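Local structure of sulfite dehydrogenase (Paracoccus pantotrophus, 2XTS) at residues A[111-116]-A[147-152]; A[189-194]-A[214-219]. The protein forms part of the molybdenum- and heme-containing sulfane dehydrogenase SoxCD, which oxidises protein-bound sulfur in the Sox system. All coordinates share one frame; numbering follows the deposited sequence.

Contacts 1 and 2 both reach one antiparallel sheet of the molybdopterin-binding domain, their centres about 10 Å apart. Strands 143-152 and 193-198 are neighbours in this sheet and join the two contacts: Val151 O of contact 1 lies 2.9 Å from Leu194 N of contact 2, a probable hydrogen bond. Side chains add to the join, with Tyr148 CD1 3.6 Å from Val214 CG2 and Met193 CE 3.6 Å from Thr114 N. Between nearest atoms, the bound molybdopterin lies about 6 Å from the side chain of Tyr148 and about 9 Å from that of Val215. Contact 2 also carries Glu219, a ligand of a cobalt ion.

Contact 1 of 2, residues A[111-116]-A[147-152]; sequences RTTTTA and EYVGVP
Thr112 with Gly150 and Thr114 with Tyr148 are the hydrogen-bonded pairs of an antiparallel strand pair in the molybdopterin-binding domain, and they alternate with the non-hydrogen-bonded pairs Thr113-Val149 and Thr115-Glu147. The backbone ladder runs from Thr112 N to Gly150 O (2.8 Å) and back from Gly150 N to Thr112 O (3.1 Å), then on through both amides of the Thr114-Tyr148 pair.

One rung is doubled. With its CG2 branch between the backbone N and the carbonyl carbon, Thr113 holds OG1 anti to that N (chi1 -173°), and the hydroxyl donates to Tyr148 O at 2.7 Å. Thr114 N reaches the same oxygen from the opposite face of the carbonyl plane at 3.1 Å, giving it two donors. Water 1 donates to Glu147 OE2 at 2.7 Å and, weakly, to Thr113 OG1. A valine in place of Thr113 would probably leave Tyr148 O with the Thr114 amide alone on this strand and cost water 1 its weak bond to the hydroxyl.

The apolar contacts lie on both faces. On the Thr113 side, Val149 CG2 comes within 4.1 Å of Thr113 CB. On the other, Thr112 CG2 rests 3.8 Å from both CG and CD of Pro152, the N-cap of the following helix.

Charged groups tie the pair to the dimer partner. Arg111 forms a salt bridge with Glu62 of the second subunit, and the Glu147 carboxylate accepts bonds from Thr64 OG1 and Ile65 N of that subunit.

At the far end Ala116 O lies at the edge of the Tyr148 ring, in its plane. Water 2 bridges the two residues, donating to Ala116 O at 2.8 Å and hydrogen-bonded to Tyr148 OH.

Contact 2 of 2, residues A[189-194]-A[214-219]; sequences MDDVML and VVPGWE. With CO (cobalt (II) ion), chain G.
Asp191 carries its CG between the backbone N and the carbonyl carbon (chi1 61°), which brings the carboxylate against the Pro216 ring, OD2 3.4 Å from CB. The Asp191 carbonyl O meets the same ring at CD, 3.3 Å away. The other carboxylate oxygen, OD1, forms a salt bridge with Lys187, whose NZ also bonds Pro216 O, so one lysine ties both residues together. Val192 has CG1 anti to the backbone N (chi1 -178°), leaving CG2 beside that N and 4.2 Å from Val215 CG1; the two valines lie side by side, pointing the same way.

Next along the chain, Met193 and Val214 form an antiparallel hydrogen-bonded pair, Met193 N to Val214 O at 3.1 Å and Val214 N to Met193 O at 2.9 Å. The chain then leaves the sheet through a type II beta turn, Val215 to Trp218, closed by Trp218 N on Val215 O; the positive phi of Gly217 (85°) suits glycine. Past the turn, Glu219 OE1 binds cobalt at 2.1 Å. The end of strand 212-214 thus runs through a type II beta turn into a metal site whose ligands also include Thr259 O, His369 NE2 and waters 3 and 4.

Contact 1 of 2, residues A[111-116]-A[147-152]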
loop_
_atom_site.group_PDB
_atom_site.type_symbol
_atom_site.label_atom_id
_atom_site.label_comp_id
_atom_site.label_asym_id
_atom_site.label_seq_id
_atom_site.Cartn_x
_atom_site.Cartn_y
_atom_site.Cartn_z
ATOM N N ARG A 111 18.722 8.540 2.156
ATOM C CA ARG A 111 17.359 8.375 1.665
ATOM C C ARG A 111 16.366 9.352 2.242
ATOM O O ARG A 111 16.544 9.840 3.342
ATOM C CB ARG A 111 16.873 6.957 1.950
ATOM C CG ARG A 111 17.729 5.906 1.265
ATOM C CD ARG A 111 17.309 4.486 1.597
ATOM N NE ARG A 111 18.272 3.549 1.041
ATOM C CZ ARG A 111 18.362 2.265 1.361
ATOM N NH1 ARG A 111 17.473 1.704 2.172
ATOM N NH2 ARG A 111 19.324 1.547 0.828
ATOM N N THR A 112 15.342 9.639 1.457
ATOM C CA THR A 112 14.234 10.480 1.860
ATOM C C THR A 112 12.935 9.777 1.457
ATOM O O THR A 112 12.942 8.775 0.762
ATOM C CB THR A 112 14.285 11.846 1.146
ATOM O OG1 THR A 112 14.341 11.630 -0.265
ATOM C CG2 THR A 112 15.490 12.674 1.610
ATOM N N THR A 113 11.820 10.344 1.890
ATOM C CA THR A 113 10.513 9.831 1.575
ATOM C C THR A 113 9.556 10.954 1.232
ATOM O O THR A 113 9.674 12.066 1.741
ATOM C CB THR A 113 9.938 8.978 2.732
ATOM O OG1 THR A 113 8.710 8.355 2.325
ATOM C CG2 THR A 113 9.662 9.812 3.946
ATOM N N THR A 114 8.597 10.663 0.366
ATOM C CA THR A 114 7.442 11.532 0.214
ATOM C C THR A 114 6.264 10.677 -0.184
ATOM O O THR A 114 6.441 9.613 -0.748
ATOM C CB THR A 114 7.690 12.630 -0.841
ATOM O OG1 THR A 114 6.701 13.651 -0.701
ATOM C CG2 THR A 114 7.618 12.063 -2.239
ATOM N N THR A 115 5.084 11.145 0.167
ATOM C CA THR A 115 3.828 10.552 -0.267
ATOM C C THR A 115 3.200 11.551 -1.229
ATOM O O THR A 115 2.999 12.704 -0.895
ATOM C CB THR A 115 2.921 10.259 0.930
ATOM O OG1 THR A 115 3.625 9.336 1.737
ATOM C CG2 THR A 115 1.616 9.638 0.491
ATOM N N ALA A 116 2.918 11.120 -2.449
ATOM C CA ALA A 116 2.566 12.039 -3.520
ATOM C C ALA A 116 1.684 11.399 -4.534
ATOM O O ALA A 116 1.877 10.235 -4.901
ATOM C CB ALA A 116 3.834 12.549 -4.214
ATOM N N GLU A 147 3.445 5.959 -1.156
ATOM C CA GLU A 147 4.559 6.338 -0.284
ATOM C C GLU A 147 5.863 5.947 -0.963
ATOM O O GLU A 147 6.116 4.759 -1.137
ATOM C CB GLU A 147 4.439 5.599 1.046
ATOM C CG GLU A 147 5.584 5.860 2.029
ATOM C CD GLU A 147 5.568 4.909 3.213
ATOM O OE1 GLU A 147 5.800 3.703 3.028
ATOM O OE2 GLU A 147 5.371 5.373 4.351
ATOM N N TYR A 148 6.696 6.928 -1.291
ATOM C CA TYR A 148 7.948 6.683 -2.022
ATOM C C TYR A 148 9.126 6.807 -1.112
ATOM O O TYR A 148 9.155 7.691 -0.245
ATOM C CB TYR A 148 8.088 7.691 -3.169
ATOM C CG TYR A 148 7.076 7.480 -4.253
ATOM C CD1 TYR A 148 7.257 6.487 -5.200
ATOM C CD2 TYR A 148 5.950 8.297 -4.359
ATOM C CE1 TYR A 148 6.320 6.278 -6.196
ATOM C CE2 TYR A 148 5.016 8.096 -5.351
ATOM C CZ TYR A 148 5.213 7.096 -6.284
ATOM O OH TYR A 148 4.269 6.889 -7.283
ATOM N N VAL A 149 10.114 5.946 -1.332
ATOM C CA VAL A 149 11.419 6.125 -0.713
ATOM C C VAL A 149 12.471 6.084 -1.814
ATOM O O VAL A 149 12.432 5.263 -2.736
ATOM C CB VAL A 149 11.703 5.047 0.363
ATOM C CG1 VAL A 149 13.117 5.188 0.967
ATOM C CG2 VAL A 149 10.647 5.124 1.438
ATOM N N GLY A 150 13.447 6.974 -1.688
ATOM C CA GLY A 150 14.533 7.063 -2.636
ATOM C C GLY A 150 15.521 8.099 -2.207
ATOM O O GLY A 150 15.716 8.304 -1.009
ATOM N N VAL A 151 16.169 8.708 -3.190
ATOM C CA VAL A 151 17.251 9.640 -2.935
ATOM C C VAL A 151 16.899 10.961 -3.624
ATOM O O VAL A 151 16.490 10.961 -4.786
ATOM C CB VAL A 151 18.586 9.076 -3.486
ATOM C CG1 VAL A 151 19.697 10.099 -3.392
ATOM C CG2 VAL A 151 18.956 7.758 -2.806
ATOM N N PRO A 152 17.084 12.101 -2.930
ATOM C CA PRO A 152 16.836 13.383 -3.585
ATOM C C PRO A 152 17.781 13.620 -4.739
ATOM O O PRO A 152 18.980 13.310 -4.643
ATOM C CB PRO A 152 17.100 14.412 -2.501
ATOM C CG PRO A 152 17.657 13.707 -1.364
ATOM C CD PRO A 152 17.553 12.251 -1.541
HETATM O O HOH W 1 6.720 7.596 5.002
HETATM O O HOH W 2 1.951 8.014 -6.603
#

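Contact 2 of 2, residues A[189-194]-A[214-219]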
loop_
_atom_site.group_PDB
_atom_site.type_symbol
_atom_site.label_atom_id
_atom_site.label_comp_id
_atom_site.label_asym_id
_atom_site.label_seq_id
_atom_site.Cartn_x
_atom_site.Cartn_y
_atom_site.Cartn_z
ATOM N N MET A 189 16.070 20.871 -7.219
ATOM C CA MET A 189 16.751 21.027 -5.949
ATOM C C MET A 189 15.815 21.084 -4.759
ATOM O O MET A 189 16.273 21.001 -3.616
ATOM C CB MET A 189 17.621 22.280 -5.999
ATOM C CG MET A 189 18.776 22.169 -6.958
ATOM S SD MET A 189 19.890 20.783 -6.648
ATOM C CE MET A 189 20.769 21.332 -5.184
ATOM N N ASP A 190 14.516 21.239 -5.005
ATOM C CA ASP A 190 13.501 21.324 -3.951
ATOM C C ASP A 190 13.117 19.900 -3.502
ATOM O O ASP A 190 13.620 19.435 -2.476
ATOM C CB ASP A 190 12.308 22.150 -4.457
ATOM C CG ASP A 190 11.169 22.259 -3.453
ATOM O OD1 ASP A 190 11.248 21.697 -2.335
ATOM O OD2 ASP A 190 10.160 22.893 -3.827
ATOM N N ASP A 191 12.274 19.197 -4.258
ATOM C CA ASP A 191 11.700 17.947 -3.780
ATOM C C ASP A 191 11.603 16.839 -4.825
ATOM O O ASP A 191 10.875 15.875 -4.635
ATOM C CB ASP A 191 10.327 18.203 -3.150
ATOM C CG ASP A 191 9.316 18.780 -4.118
ATOM O OD1 ASP A 191 9.679 19.101 -5.276
ATOM O OD2 ASP A 191 8.144 18.931 -3.701
ATOM N N VAL A 192 12.337 16.946 -5.920
ATOM C CA VAL A 192 12.357 15.840 -6.896
ATOM C C VAL A 192 13.225 14.712 -6.338
ATOM O O VAL A 192 14.338 14.943 -5.882
ATOM C CB VAL A 192 12.831 16.243 -8.317
ATOM C CG1 VAL A 192 12.780 15.058 -9.290
ATOM C CG2 VAL A 192 11.978 17.386 -8.851
ATOM N N MET A 193 12.699 13.502 -6.404
ATOM C CA MET A 193 13.343 12.308 -5.878
ATOM C C MET A 193 13.534 11.284 -6.991
ATOM O O MET A 193 12.693 11.162 -7.889
ATOM C CB MET A 193 12.446 11.716 -4.768
ATOM C CG MET A 193 12.826 10.339 -4.236
ATOM S SD MET A 193 11.508 9.509 -3.353
ATOM C CE MET A 193 11.241 10.714 -2.063
ATOM N N LEU A 194 14.635 10.543 -6.926
ATOM C CA LEU A 194 14.776 9.277 -7.623
ATOM C C LEU A 194 14.295 8.191 -6.672
ATOM O O LEU A 194 14.971 7.860 -5.691
ATOM C CB LEU A 194 16.235 9.051 -8.060
ATOM C CG LEU A 194 16.500 7.808 -8.899
ATOM C CD1 LEU A 194 15.877 7.953 -10.289
ATOM C CD2 LEU A 194 17.995 7.505 -8.955
ATOM N N VAL A 214 10.008 11.004 -9.014
ATOM C CA VAL A 214 8.823 11.435 -8.281
ATOM C C VAL A 214 8.925 12.955 -8.218
ATOM O O VAL A 214 9.946 13.499 -7.751
ATOM C CB VAL A 214 8.736 10.778 -6.881
ATOM C CG1 VAL A 214 7.681 11.451 -6.029
ATOM C CG2 VAL A 214 8.435 9.315 -7.062
ATOM N N VAL A 215 7.908 13.644 -8.763
ATOM C CA VAL A 215 7.938 15.111 -8.973
ATOM C C VAL A 215 6.698 15.718 -8.310
ATOM O O VAL A 215 5.660 15.908 -8.954
ATOM C CB VAL A 215 7.973 15.436 -10.488
ATOM C CG1 VAL A 215 8.270 16.921 -10.695
ATOM C CG2 VAL A 215 8.979 14.512 -11.234
ATOM N N PRO A 216 6.762 15.953 -6.997
ATOM C CA PRO A 216 5.543 16.246 -6.261
ATOM C C PRO A 216 4.747 17.428 -6.820
ATOM O O PRO A 216 5.273 18.514 -7.061
ATOM C CB PRO A 216 6.042 16.504 -4.860
ATOM C CG PRO A 216 7.222 15.609 -4.762
ATOM C CD PRO A 216 7.892 15.759 -6.075
ATOM N N GLY A 217 3.478 17.163 -7.074
ATOM C CA GLY A 217 2.556 18.176 -7.529
ATOM C C GLY A 217 2.548 18.440 -9.021
ATOM O O GLY A 217 1.715 19.213 -9.490
ATOM N N TRP A 218 3.484 17.850 -9.756
ATOM C CA TRP A 218 3.669 18.132 -11.174
ATOM C C TRP A 218 3.105 16.993 -12.033
ATOM O O TRP A 218 2.977 15.841 -11.583
ATOM C CB TRP A 218 5.144 18.388 -11.479
ATOM C CG TRP A 218 5.640 19.733 -11.046
ATOM C CD1 TRP A 218 5.068 20.545 -10.111
ATOM C CD2 TRP A 218 6.769 20.454 -11.566
ATOM N NE1 TRP A 218 5.775 21.718 -10.018
ATOM C CE2 TRP A 218 6.822 21.684 -10.895
ATOM C CE3 TRP A 218 7.722 20.184 -12.545
ATOM C CZ2 TRP A 218 7.782 22.645 -11.196
ATOM C CZ3 TRP A 218 8.663 21.133 -12.848
ATOM C CH2 TRP A 218 8.699 22.344 -12.172
ATOM N N GLU A 219 2.710 17.336 -13.254
ATOM C CA GLU A 219 2.028 16.438 -14.150
ATOM C C GLU A 219 2.772 15.139 -14.321
ATOM O O GLU A 219 3.999 15.091 -14.402
ATOM C CB GLU A 219 1.767 17.154 -15.495
ATOM C CG GLU A 219 3.014 17.413 -16.338
ATOM C CD GLU A 219 2.800 18.367 -17.512
ATOM O OE1 GLU A 219 1.660 18.846 -17.703
ATOM O OE2 GLU A 219 3.795 18.647 -18.230
HETATM CO CO CO G . 1.030 20.685 -18.427
HETATM O O HOH W 3 2.911 20.834 -19.466
HETATM O O HOH W 4 0.053 20.081 -20.211
#